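Local coordinates for protein esterase YbfF (Escherichia coli, PDB 3BF7) that probably hydrolyses ester and perhaps thioester bonds, in a crevice generated by the arrangement of its alpha/beta-hydrolase core and helical cap, at residues A[36-41]-A[243-248]; A[96-99]-A[105-108]; A[49-54]-A[68-73]. The protein carries 1 engineered substitution. One frame throughout, in Å; residues are numbered along the deposited sequence.

Contact 1 (A[36-41]-A[243-248]); sequences ARDLVN and AVLRAI
The carboxylate of Asp38 turns one face to Leu245. Both leucine methyls lie on the same side of its plane. CD1 sits above the CB-CG bond, with Leu245 CD1 3.8 Å from Asp38 CG. CD2 is displaced toward one oxygen, with Asp38 OD1 3.8 Å from Leu245 CD2. Closest of all is the methylene, Asp38 CB to Leu245 CD1 at 3.6 Å. The acid therefore meets the leucine as a flat group laid against a branched end, and the two side chains run past each other in opposite senses. Asp38 CG is anti to its own backbone N (chi1 178°), which carries the carboxylate out along the flank of Leu245. Its charge is met elsewhere: OD1 forms a salt bridge with Arg249 NE, one turn further along helix 241-253. The aspartate so packs on one residue of that helix through carbon and pairs with another through its charge.

Beside Asp38, Leu39 meets the same leucine more loosely, with Leu39 CG 4.2 Å from Leu245 CD2. Its other approach is to Ile248, where Leu39 CD2 lies 4.4 Å from Ile248 CG2. No hydrogen bond joins the two segments.

The contact joins helix 33-39 to helix 241-253, near the two ends of the sequence. Leu35 extends the packing, touching Val244, Leu245 and Ile248. Beneath the first helix, Ala36 and Leu39 rest on Ile45 of strand 45-48. Beneath the second, Val244, Ala247 and Ile248 pack on Ile201 of strand 198-201.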
ATOM      1  N   ALA A  36      -1.257  10.527   6.335  1.00  9.69           N
ATOM      2  CA  ALA A  36      -2.500  11.280   6.205  1.00 10.51           C
ATOM      3  C   ALA A  36      -2.624  12.398   7.234  1.00 10.11           C
ATOM      4  O   ALA A  36      -3.106  13.488   6.920  1.00 10.59           O
ATOM      5  CB  ALA A  36      -3.690  10.336   6.329  1.00 13.03           C
ATOM      6  N   ARG A  37      -2.196  12.129   8.463  1.00  9.57           N
ATOM      7  CA  ARG A  37      -2.293  13.126   9.519  1.00 10.65           C
ATOM      8  C   ARG A  37      -1.488  14.384   9.213  1.00  9.98           C
ATOM      9  O   ARG A  37      -1.813  15.469   9.696  1.00 10.72           O
ATOM     10  CB  ARG A  37      -1.872  12.520  10.862  1.00 11.34           C
ATOM     11  CG  ARG A  37      -2.882  11.504  11.397  1.00 13.33           C
ATOM     12  CD  ARG A  37      -2.597  11.113  12.838  1.00 14.05           C
ATOM     13  NE  ARG A  37      -1.446  10.225  12.979  1.00 15.06           N
ATOM     14  CZ  ARG A  37      -1.467   8.919  12.733  1.00 15.11           C
ATOM     15  NH1 ARG A  37      -2.584   8.329  12.326  1.00 16.61           N
ATOM     16  NH2 ARG A  37      -0.370   8.195  12.911  1.00 17.27           N
ATOM     17  N   ASP A  38      -0.443  14.248   8.405  1.00  9.81           N
ATOM     18  CA  ASP A  38       0.369  15.399   8.039  1.00 10.23           C
ATOM     19  C   ASP A  38      -0.149  16.041   6.757  1.00  9.33           C
ATOM     20  O   ASP A  38      -0.285  17.262   6.666  1.00  9.87           O
ATOM     21  CB  ASP A  38       1.832  14.982   7.857  1.00 10.56           C
ATOM     22  CG  ASP A  38       2.715  16.133   7.432  1.00 14.14           C
ATOM     23  OD1 ASP A  38       2.760  16.434   6.221  1.00 12.74           O
ATOM     24  OD2 ASP A  38       3.355  16.745   8.316  1.00 18.24           O
ATOM     25  N   LEU A  39      -0.459  15.212   5.770  1.00  9.14           N
ATOM     26  CA  LEU A  39      -0.929  15.710   4.487  1.00  9.41           C
ATOM     27  C   LEU A  39      -2.311  16.364   4.512  1.00  8.89           C
ATOM     28  O   LEU A  39      -2.634  17.153   3.627  1.00  9.32           O
ATOM     29  CB  LEU A  39      -0.884  14.576   3.460  1.00  8.88           C
ATOM     30  CG  LEU A  39       0.538  14.060   3.192  1.00  9.22           C
ATOM     31  CD1 LEU A  39       0.486  12.744   2.435  1.00  9.38           C
ATOM     32  CD2 LEU A  39       1.328  15.108   2.412  1.00 11.05           C
ATOM     33  N   VAL A  40      -3.116  16.059   5.526  1.00  9.81           N
ATOM     34  CA  VAL A  40      -4.453  16.642   5.629  1.00 10.31           C
ATOM     35  C   VAL A  40      -4.396  18.130   5.990  1.00 11.68           C
ATOM     36  O   VAL A  40      -5.406  18.832   5.930  1.00 11.60           O
ATOM     37  CB  VAL A  40      -5.321  15.891   6.677  1.00 10.92           C
ATOM     38  CG1 VAL A  40      -4.826  16.188   8.081  1.00 12.12           C
ATOM     39  CG2 VAL A  40      -6.784  16.277   6.520  1.00 12.18           C
ATOM     40  N   ASN A  41      -3.217  18.612   6.366  1.00 12.07           N
ATOM     41  CA  ASN A  41      -3.062  20.022   6.707  1.00 13.76           C
ATOM     42  C   ASN A  41      -3.346  20.885   5.484  1.00 14.31           C
ATOM     43  O   ASN A  41      -3.866  21.999   5.605  1.00 15.76           O
ATOM     44  CB  ASN A  41      -1.644  20.304   7.213  1.00 15.66           C
ATOM     45  CG  ASN A  41      -1.431  19.847   8.643  1.00 18.06           C
ATOM     46  OD1 ASN A  41      -2.076  20.343   9.568  1.00 21.36           O
ATOM     47  ND2 ASN A  41      -0.521  18.898   8.834  1.00 19.49           N
ATOM     48  N   ALA A 243      11.072  11.258   7.584  1.00  8.35           N
ATOM     49  CA  ALA A 243      11.907  11.200   6.392  1.00  8.51           C
ATOM     50  C   ALA A 243      11.049  10.937   5.157  1.00  8.03           C
ATOM     51  O   ALA A 243      11.291  11.495   4.091  1.00  7.58           O
ATOM     52  CB  ALA A 243      12.961  10.112   6.543  1.00 10.04           C
ATOM     53  N   VAL A 244      10.045  10.080   5.303  1.00  7.85           N
ATOM     54  CA  VAL A 244       9.165   9.772   4.185  1.00  7.84           C
ATOM     55  C   VAL A 244       8.380  11.022   3.793  1.00  7.06           C
ATOM     56  O   VAL A 244       8.261  11.340   2.609  1.00  7.58           O
ATOM     57  CB  VAL A 244       8.194   8.621   4.543  1.00  7.49           C
ATOM     58  CG1 VAL A 244       7.149   8.446   3.446  1.00  8.87           C
ATOM     59  CG2 VAL A 244       8.977   7.330   4.715  1.00  8.20           C
ATOM     60  N   LEU A 245       7.858  11.739   4.786  1.00  7.08           N
ATOM     61  CA  LEU A 245       7.100  12.953   4.510  1.00  7.65           C
ATOM     62  C   LEU A 245       7.960  14.051   3.890  1.00  7.69           C
ATOM     63  O   LEU A 245       7.487  14.792   3.033  1.00  7.70           O
ATOM     64  CB  LEU A 245       6.415  13.457   5.784  1.00  7.74           C
ATOM     65  CG  LEU A 245       5.171  12.654   6.178  1.00  8.79           C
ATOM     66  CD1 LEU A 245       4.782  12.983   7.606  1.00  9.68           C
ATOM     67  CD2 LEU A 245       4.027  12.956   5.214  1.00 10.02           C
ATOM     68  N   ARG A 246       9.218  14.158   4.305  1.00  7.21           N
ATOM     69  CA  ARG A 246      10.090  15.172   3.716  1.00  7.26           C
ATOM     70  C   ARG A 246      10.262  14.875   2.225  1.00  7.32           C
ATOM     71  O   ARG A 246      10.234  15.783   1.392  1.00  7.48           O
ATOM     72  CB  ARG A 246      11.463  15.189   4.402  1.00  8.20           C
ATOM     73  CG  ARG A 246      11.449  15.739   5.825  1.00  8.59           C
ATOM     74  CD  ARG A 246      12.841  16.195   6.260  1.00  9.08           C
ATOM     75  NE  ARG A 246      13.805  15.100   6.288  1.00 10.81           N
ATOM     76  CZ  ARG A 246      13.943  14.239   7.292  1.00 11.10           C
ATOM     77  NH1 ARG A 246      13.181  14.337   8.373  1.00 11.64           N
ATOM     78  NH2 ARG A 246      14.842  13.266   7.209  1.00 12.84           N
ATOM     79  N   ALA A 247      10.429  13.597   1.891  1.00  7.74           N
ATOM     80  CA  ALA A 247      10.597  13.196   0.498  1.00  8.09           C
ATOM     81  C   ALA A 247       9.315  13.450  -0.287  1.00  7.75           C
ATOM     82  O   ALA A 247       9.347  13.964  -1.405  1.00  7.74           O
ATOM     83  CB  ALA A 247      10.982  11.721   0.421  1.00  9.22           C
ATOM     84  N   ILE A 248       8.180  13.091   0.302  1.00  7.46           N
ATOM     85  CA  ILE A 248       6.898  13.293  -0.357  1.00  8.04           C
ATOM     86  C   ILE A 248       6.646  14.769  -0.645  1.00  7.34           C
ATOM     87  O   ILE A 248       6.320  15.136  -1.771  1.00  7.85           O
ATOM     88  CB  ILE A 248       5.735  12.728   0.503  1.00  7.58           C
ATOM     89  CG1 ILE A 248       5.794  11.197   0.507  1.00  7.83           C
ATOM     90  CG2 ILE A 248       4.390  13.215  -0.033  1.00  8.88           C
ATOM     91  CD1 ILE A 248       4.800  10.545   1.445  1.00  9.58           C
TER

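Contact 2 (A[96-99]-A[105-108]); sequences MALT and RIDK
Ile106 is the hub of this contact, with Leu98 and Thr99 packed round its end. The three belong to a beta-alpha-beta crossover of the alpha/beta-hydrolase fold. Strand 83-88 leads into helix 90-101, and the chain then returns in strand 106-112, parallel to the first strand and next to it. The turn between strand 83-88 and the helix is probably the nucleophile elbow of this family. The contact lies at the far end of the helix, where the chain prepares to re-enter the sheet.

Ile106 reaches the helix with its long branch. CG1 stands anti to the carbonyl carbon (chi1 -53°), and the extended chi2 carries CD1 straight on toward the helix. There CD1 enters the angle between Leu98 and Thr99. The fit is tight: Leu98 CG and Ile106 CD1 are 3.4 Å apart, closer than usual for two carbons. One methyl of Leu98 lies alongside the isoleucine chain, with Leu98 CD2 3.5 Å from Ile106 CG1. Toward the threonine, Ile106 CD1 is 3.6 Å from Thr99 CG2. Ile106 CD1 also meets the helix backbone, 3.5 Å from Thr99 N.

The surroundings are largely apolar. Phe85 of strand 83-88 touches both Leu98 and Ile106, and Val72 of helix 64-78 touches Leu98. Trp194 and Ile191 pack on Thr99.

The hydroxyl of Thr99 is satisfied within its own helix. With chi1 at 68°, OG1 folds back toward the preceding turn while CG2 is left to face Ile106. Thr99 OG1 donates to Met96 O at 2.7 Å, in the plane of that carbonyl, and the same oxygen also accepts from Thr99 N at 3.1 Å.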
ATOM      1  N   MET A  96       0.566   2.077  -9.382  1.00  6.20           N
ATOM      2  CA  MET A  96       1.344   2.067 -10.613  1.00  6.46           C
ATOM      3  C   MET A  96       0.497   1.491 -11.748  1.00  6.55           C
ATOM      4  O   MET A  96       0.552   1.977 -12.876  1.00  6.79           O
ATOM      5  CB  MET A  96       2.634   1.261 -10.446  1.00  6.59           C
ATOM      6  CG  MET A  96       3.661   1.953  -9.558  1.00  6.37           C
ATOM      7  SD  MET A  96       5.258   1.113  -9.472  1.00  6.57           S
ATOM      8  CE  MET A  96       4.835  -0.330  -8.489  1.00  7.38           C
ATOM      9  N   ALA A  97      -0.291   0.460 -11.455  1.00  6.83           N
ATOM     10  CA  ALA A  97      -1.146  -0.143 -12.471  1.00  7.65           C
ATOM     11  C   ALA A  97      -2.202   0.857 -12.944  1.00  7.38           C
ATOM     12  O   ALA A  97      -2.642   0.805 -14.095  1.00  8.05           O
ATOM     13  CB  ALA A  97      -1.816  -1.396 -11.920  1.00  8.18           C
ATOM     14  N   LEU A  98      -2.606   1.766 -12.059  1.00  6.93           N
ATOM     15  CA  LEU A  98      -3.601   2.766 -12.418  1.00  7.35           C
ATOM     16  C   LEU A  98      -3.090   3.677 -13.533  1.00  7.69           C
ATOM     17  O   LEU A  98      -3.881   4.171 -14.335  1.00  8.19           O
ATOM     18  CB  LEU A  98      -3.983   3.605 -11.194  1.00  7.61           C
ATOM     19  CG  LEU A  98      -5.030   4.703 -11.432  1.00  8.20           C
ATOM     20  CD1 LEU A  98      -6.338   4.095 -11.922  1.00 10.44           C
ATOM     21  CD2 LEU A  98      -5.253   5.475 -10.140  1.00  9.56           C
ATOM     22  N   THR A  99      -1.779   3.898 -13.600  1.00  7.63           N
ATOM     23  CA  THR A  99      -1.245   4.757 -14.656  1.00  9.12           C
ATOM     24  C   THR A  99      -1.506   4.168 -16.039  1.00 10.12           C
ATOM     25  O   THR A  99      -1.616   4.903 -17.018  1.00 11.73           O
ATOM     26  CB  THR A  99       0.287   5.004 -14.523  1.00  8.84           C
ATOM     27  OG1 THR A  99       1.005   3.788 -14.763  1.00  9.40           O
ATOM     28  CG2 THR A  99       0.627   5.545 -13.145  1.00  9.78           C
ATOM     29  N   ARG A 105      -6.642  10.168 -14.478  1.00 12.09           N
ATOM     30  CA  ARG A 105      -7.203  10.281 -13.137  1.00 11.69           C
ATOM     31  C   ARG A 105      -6.115  10.454 -12.078  1.00 11.27           C
ATOM     32  O   ARG A 105      -6.413  10.595 -10.891  1.00 11.04           O
ATOM     33  CB  ARG A 105      -8.051   9.046 -12.806  1.00 12.24           C
ATOM     34  CG  ARG A 105      -9.152   8.738 -13.823  1.00 12.82           C
ATOM     35  CD  ARG A 105     -10.104   9.916 -14.027  1.00 13.19           C
ATOM     36  NE  ARG A 105     -10.963  10.170 -12.871  1.00 12.60           N
ATOM     37  CZ  ARG A 105     -12.045   9.462 -12.564  1.00 12.08           C
ATOM     38  NH1 ARG A 105     -12.416   8.440 -13.323  1.00 12.05           N
ATOM     39  NH2 ARG A 105     -12.764   9.781 -11.496  1.00 12.43           N
ATOM     40  N   ILE A 106      -4.856  10.454 -12.511  1.00 11.04           N
ATOM     41  CA  ILE A 106      -3.723  10.599 -11.598  1.00 12.32           C
ATOM     42  C   ILE A 106      -2.945  11.894 -11.814  1.00 13.13           C
ATOM     43  O   ILE A 106      -2.675  12.291 -12.950  1.00 14.58           O
ATOM     44  CB  ILE A 106      -2.715   9.441 -11.765  1.00 13.98           C
ATOM     45  CG1 ILE A 106      -3.430   8.097 -11.647  1.00 15.48           C
ATOM     46  CG2 ILE A 106      -1.618   9.546 -10.710  1.00 13.55           C
ATOM     47  CD1 ILE A 106      -2.545   6.913 -11.973  1.00 17.05           C
ATOM     48  N   ASP A 107      -2.586  12.548 -10.714  1.00 12.89           N
ATOM     49  CA  ASP A 107      -1.800  13.772 -10.765  1.00 13.55           C
ATOM     50  C   ASP A 107      -0.370  13.313 -10.493  1.00 13.11           C
ATOM     51  O   ASP A 107       0.378  13.006 -11.421  1.00 13.22           O
ATOM     52  CB  ASP A 107      -2.258  14.753  -9.683  1.00 15.82           C
ATOM     53  CG  ASP A 107      -1.585  16.106  -9.800  1.00 17.07           C
ATOM     54  OD1 ASP A 107      -0.668  16.245 -10.638  1.00 18.62           O
ATOM     55  OD2 ASP A 107      -1.969  17.028  -9.054  1.00 18.97           O
ATOM     56  N   LYS A 108       0.004  13.255  -9.218  1.00 11.47           N
ATOM     57  CA  LYS A 108       1.335  12.791  -8.848  1.00  9.54           C
ATOM     58  C   LYS A 108       1.254  11.367  -8.298  1.00  7.96           C
ATOM     59  O   LYS A 108       0.167  10.886  -7.956  1.00  7.77           O
ATOM     60  CB  LYS A 108       1.970  13.747  -7.840  1.00 10.48           C
ATOM     61  CG  LYS A 108       2.247  15.115  -8.451  1.00 14.87           C
ATOM     62  CD  LYS A 108       3.195  15.943  -7.609  1.00 17.33           C
ATOM     63  CE  LYS A 108       3.567  17.228  -8.330  1.00 21.12           C
ATOM     64  NZ  LYS A 108       4.615  17.987  -7.600  1.00 24.68           N
TER

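Contact 3 (A[49-54]-A[68-73]); sequences DVRNHG and AQDLVD. Engineered in segment 49-54: Val50 (natural residue Met).
Arg51 reaches Asp70 through a bent chain. Its CG lies between the backbone N and the carbonyl carbon (chi1 60°), and a bend at chi3 brings the NE side of the guanidinium round to the acid. Asp70 puts CG anti to its carbonyl carbon (chi1 -69°), which sends the carboxylate off the helix toward the arginine. The result is a side-on, two-pronged salt bridge. Arg51 NE donates to Asp70 OD1 at 2.7 Å, and Arg51 NH2 donates to Asp70 OD2 at 2.9 Å. Both bonds are nearly straight. Each oxygen uses its syn lone pair, and the two planes lie only 14° apart. Two bonds of this kind fix the rotation of both flat groups.

The arrangement belongs to the alpha/beta-hydrolase core. It ties the loop that follows strand 45-48 to helix 64-78, the next helix in the chain. The loop makes a type II beta turn from Val50, an engineered residue, to His53. The turn is closed by His53 N and Val50 O at 3.0 Å.

A water adds a second link between the segments. It accepts from Arg51 N at 2.9 Å and donates to Asp70 OD1 at 2.7 Å. The buried carboxylate has a further partner in the chain terminus, for Met1 N bonds to Asp70 OD2 and also to Asp73 OD2. These positive groups probably help to keep Asp70 ionised. On the arginine, the remaining terminal nitrogen, NH1, donates to Val61 O.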
ATOM      1  N   ASP A  49      -9.406   0.995   1.911  1.00  6.60           N
ATOM      2  CA  ASP A  49      -9.138  -0.385   2.287  1.00  6.32           C
ATOM      3  C   ASP A  49      -9.114  -1.063   0.915  1.00  5.95           C
ATOM      4  O   ASP A  49     -10.065  -0.943   0.137  1.00  6.00           O
ATOM      5  CB  ASP A  49     -10.277  -1.011   3.100  1.00  6.75           C
ATOM      6  CG  ASP A  49     -10.114  -0.834   4.601  1.00  6.11           C
ATOM      7  OD1 ASP A  49      -8.964  -0.758   5.091  1.00  7.39           O
ATOM      8  OD2 ASP A  49     -11.157  -0.802   5.294  1.00  6.60           O
ATOM      9  N   VAL A  50      -8.019  -1.737   0.596  1.00  5.55           N
ATOM     10  CA  VAL A  50      -7.929  -2.449  -0.671  1.00  5.80           C
ATOM     11  C   VAL A  50      -8.933  -3.607  -0.615  1.00  5.52           C
ATOM     12  O   VAL A  50      -9.298  -4.061   0.471  1.00  5.78           O
ATOM     13  CB  VAL A  50      -6.494  -2.994  -0.874  1.00  5.69           C
ATOM     14  CG1 VAL A  50      -6.424  -3.896  -2.102  1.00  6.84           C
ATOM     15  CG2 VAL A  50      -5.525  -1.825  -1.014  1.00  6.46           C
ATOM     16  N   ARG A  51      -9.401  -4.072  -1.770  1.00  5.83           N
ATOM     17  CA  ARG A  51     -10.336  -5.189  -1.775  1.00  6.63           C
ATOM     18  C   ARG A  51      -9.722  -6.330  -0.968  1.00  5.99           C
ATOM     19  O   ARG A  51      -8.501  -6.508  -0.943  1.00  6.03           O
ATOM     20  CB  ARG A  51     -10.640  -5.659  -3.206  1.00  7.03           C
ATOM     21  CG  ARG A  51      -9.434  -6.137  -4.004  1.00  7.04           C
ATOM     22  CD  ARG A  51      -9.864  -6.910  -5.249  1.00  8.35           C
ATOM     23  NE  ARG A  51     -10.725  -6.112  -6.115  1.00  7.84           N
ATOM     24  CZ  ARG A  51     -11.501  -6.609  -7.073  1.00  9.11           C
ATOM     25  NH1 ARG A  51     -11.532  -7.916  -7.306  1.00  9.54           N
ATOM     26  NH2 ARG A  51     -12.261  -5.795  -7.795  1.00  8.96           N
ATOM     27  N   ASN A  52     -10.581  -7.081  -0.284  1.00  6.08           N
ATOM     28  CA  ASN A  52     -10.163  -8.211   0.532  1.00  6.67           C
ATOM     29  C   ASN A  52      -9.370  -7.834   1.778  1.00  5.94           C
ATOM     30  O   ASN A  52      -8.757  -8.698   2.413  1.00  6.83           O
ATOM     31  CB  ASN A  52      -9.379  -9.215  -0.318  1.00  7.43           C
ATOM     32  CG  ASN A  52     -10.245  -9.873  -1.374  1.00  7.59           C
ATOM     33  OD1 ASN A  52      -9.891  -9.909  -2.556  1.00  9.64           O
ATOM     34  ND2 ASN A  52     -11.391 -10.395  -0.953  1.00  7.00           N
ATOM     35  N   HIS A  53      -9.390  -6.549   2.124  1.00  6.17           N
ATOM     36  CA  HIS A  53      -8.716  -6.042   3.320  1.00  6.02           C
ATOM     37  C   HIS A  53      -9.671  -5.137   4.096  1.00  5.88           C
ATOM     38  O   HIS A  53     -10.639  -4.613   3.536  1.00  6.11           O
ATOM     39  CB  HIS A  53      -7.461  -5.234   2.959  1.00  6.18           C
ATOM     40  CG  HIS A  53      -6.391  -6.042   2.293  1.00  5.45           C
ATOM     41  ND1 HIS A  53      -5.225  -6.423   2.923  1.00  6.96           N
ATOM     42  CD2 HIS A  53      -6.332  -6.565   1.048  1.00  4.11           C
ATOM     43  CE1 HIS A  53      -4.492  -7.146   2.092  1.00  4.19           C
ATOM     44  NE2 HIS A  53      -5.142  -7.245   0.948  1.00  7.99           N
ATOM     45  N   GLY A  54      -9.381  -4.956   5.382  1.00  6.20           N
ATOM     46  CA  GLY A  54     -10.194  -4.092   6.220  1.00  6.92           C
ATOM     47  C   GLY A  54     -11.673  -4.373   6.098  1.00  5.80           C
ATOM     48  O   GLY A  54     -12.100  -5.521   6.223  1.00  6.73           O
ATOM     49  N   ALA A  68      -6.646  -1.501  -9.640  1.00  7.27           N
ATOM     50  CA  ALA A  68      -6.571  -0.174 -10.247  1.00  8.19           C
ATOM     51  C   ALA A  68      -7.989   0.304 -10.563  1.00  8.28           C
ATOM     52  O   ALA A  68      -8.336   1.457 -10.314  1.00  9.06           O
ATOM     53  CB  ALA A  68      -5.731  -0.222 -11.518  1.00  9.35           C
ATOM     54  N   GLN A  69      -8.807  -0.589 -11.112  1.00  8.72           N
ATOM     55  CA  GLN A  69     -10.188  -0.244 -11.437  1.00  9.67           C
ATOM     56  C   GLN A  69     -10.944   0.143 -10.169  1.00  8.56           C
ATOM     57  O   GLN A  69     -11.784   1.044 -10.193  1.00  9.13           O
ATOM     58  CB  GLN A  69     -10.896  -1.422 -12.107  1.00 11.86           C
ATOM     59  CG  GLN A  69     -12.356  -1.142 -12.438  1.00 17.42           C
ATOM     60  CD  GLN A  69     -12.514  -0.098 -13.522  1.00 20.17           C
ATOM     61  OE1 GLN A  69     -12.000  -0.257 -14.630  1.00 23.04           O
ATOM     62  NE2 GLN A  69     -13.231   0.978 -13.212  1.00 22.66           N
ATOM     63  N   ASP A  70     -10.659  -0.545  -9.067  1.00  7.80           N
ATOM     64  CA  ASP A  70     -11.316  -0.228  -7.801  1.00  7.63           C
ATOM     65  C   ASP A  70     -11.032   1.230  -7.443  1.00  7.69           C
ATOM     66  O   ASP A  70     -11.898   1.928  -6.920  1.00  7.97           O
ATOM     67  CB  ASP A  70     -10.795  -1.118  -6.668  1.00  7.53           C
ATOM     68  CG  ASP A  70     -11.210  -2.570  -6.804  1.00  7.72           C
ATOM     69  OD1 ASP A  70     -10.639  -3.396  -6.063  1.00  8.93           O
ATOM     70  OD2 ASP A  70     -12.099  -2.891  -7.626  1.00  8.95           O
ATOM     71  N   LEU A  71      -9.807   1.681  -7.707  1.00  7.47           N
ATOM     72  CA  LEU A  71      -9.440   3.057  -7.408  1.00  7.66           C
ATOM     73  C   LEU A  71     -10.251   4.008  -8.287  1.00  8.61           C
ATOM     74  O   LEU A  71     -10.721   5.043  -7.818  1.00  8.43           O
ATOM     75  CB  LEU A  71      -7.931   3.266  -7.604  1.00  8.19           C
ATOM     76  CG  LEU A  71      -7.032   2.466  -6.642  1.00  7.59           C
ATOM     77  CD1 LEU A  71      -5.566   2.708  -6.969  1.00  9.22           C
ATOM     78  CD2 LEU A  71      -7.321   2.866  -5.201  1.00  9.02           C
ATOM     79  N   VAL A  72     -10.429   3.657  -9.558  1.00  8.66           N
ATOM     80  CA  VAL A  72     -11.221   4.493 -10.458  1.00  9.98           C
ATOM     81  C   VAL A  72     -12.674   4.539  -9.978  1.00  9.33           C
ATOM     82  O   VAL A  72     -13.281   5.609  -9.916  1.00 10.13           O
ATOM     83  CB  VAL A  72     -11.201   3.952 -11.907  1.00 10.80           C
ATOM     84  CG1 VAL A  72     -12.141   4.771 -12.783  1.00 13.48           C
ATOM     85  CG2 VAL A  72      -9.789   4.011 -12.464  1.00 12.14           C
ATOM     86  N   ASP A  73     -13.228   3.381  -9.631  1.00  9.82           N
ATOM     87  CA  ASP A  73     -14.608   3.316  -9.163  1.00 10.35           C
ATOM     88  C   ASP A  73     -14.796   4.128  -7.890  1.00 10.56           C
ATOM     89  O   ASP A  73     -15.851   4.732  -7.674  1.00 10.70           O
ATOM     90  CB  ASP A  73     -15.030   1.871  -8.893  1.00 10.74           C
ATOM     91  CG  ASP A  73     -15.100   1.034 -10.151  1.00 11.72           C
ATOM     92  OD1 ASP A  73     -15.304   1.605 -11.242  1.00 12.87           O
ATOM     93  OD2 ASP A  73     -14.970  -0.201 -10.043  1.00 12.45           O
TER
HETATM   94  O   HOH W   1      -8.683  -2.790  -4.287  1.00  8.00           O

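Overall arrangement
From the N terminus the chain first passes 36-41, which opens contact 1. It then enters the loop at 49-54 and soon closes contact 3 at 68-73. Contact 2 follows in series, a short return from 96-99 to 105-108. Contact 1 closes only at 243-248, near the C terminus, so both other contacts lie within its span and none cross. Contacts 2 and 3 touch: Leu98 CD1 is 3.5 Å from Val72 CG2, joining helices 90-101 and 64-78. Contact 1 stands apart, its centre about 19 Å from that of contact 2 and about 22 Å from that of contact 3. It pairs helices 33-39 and 241-253.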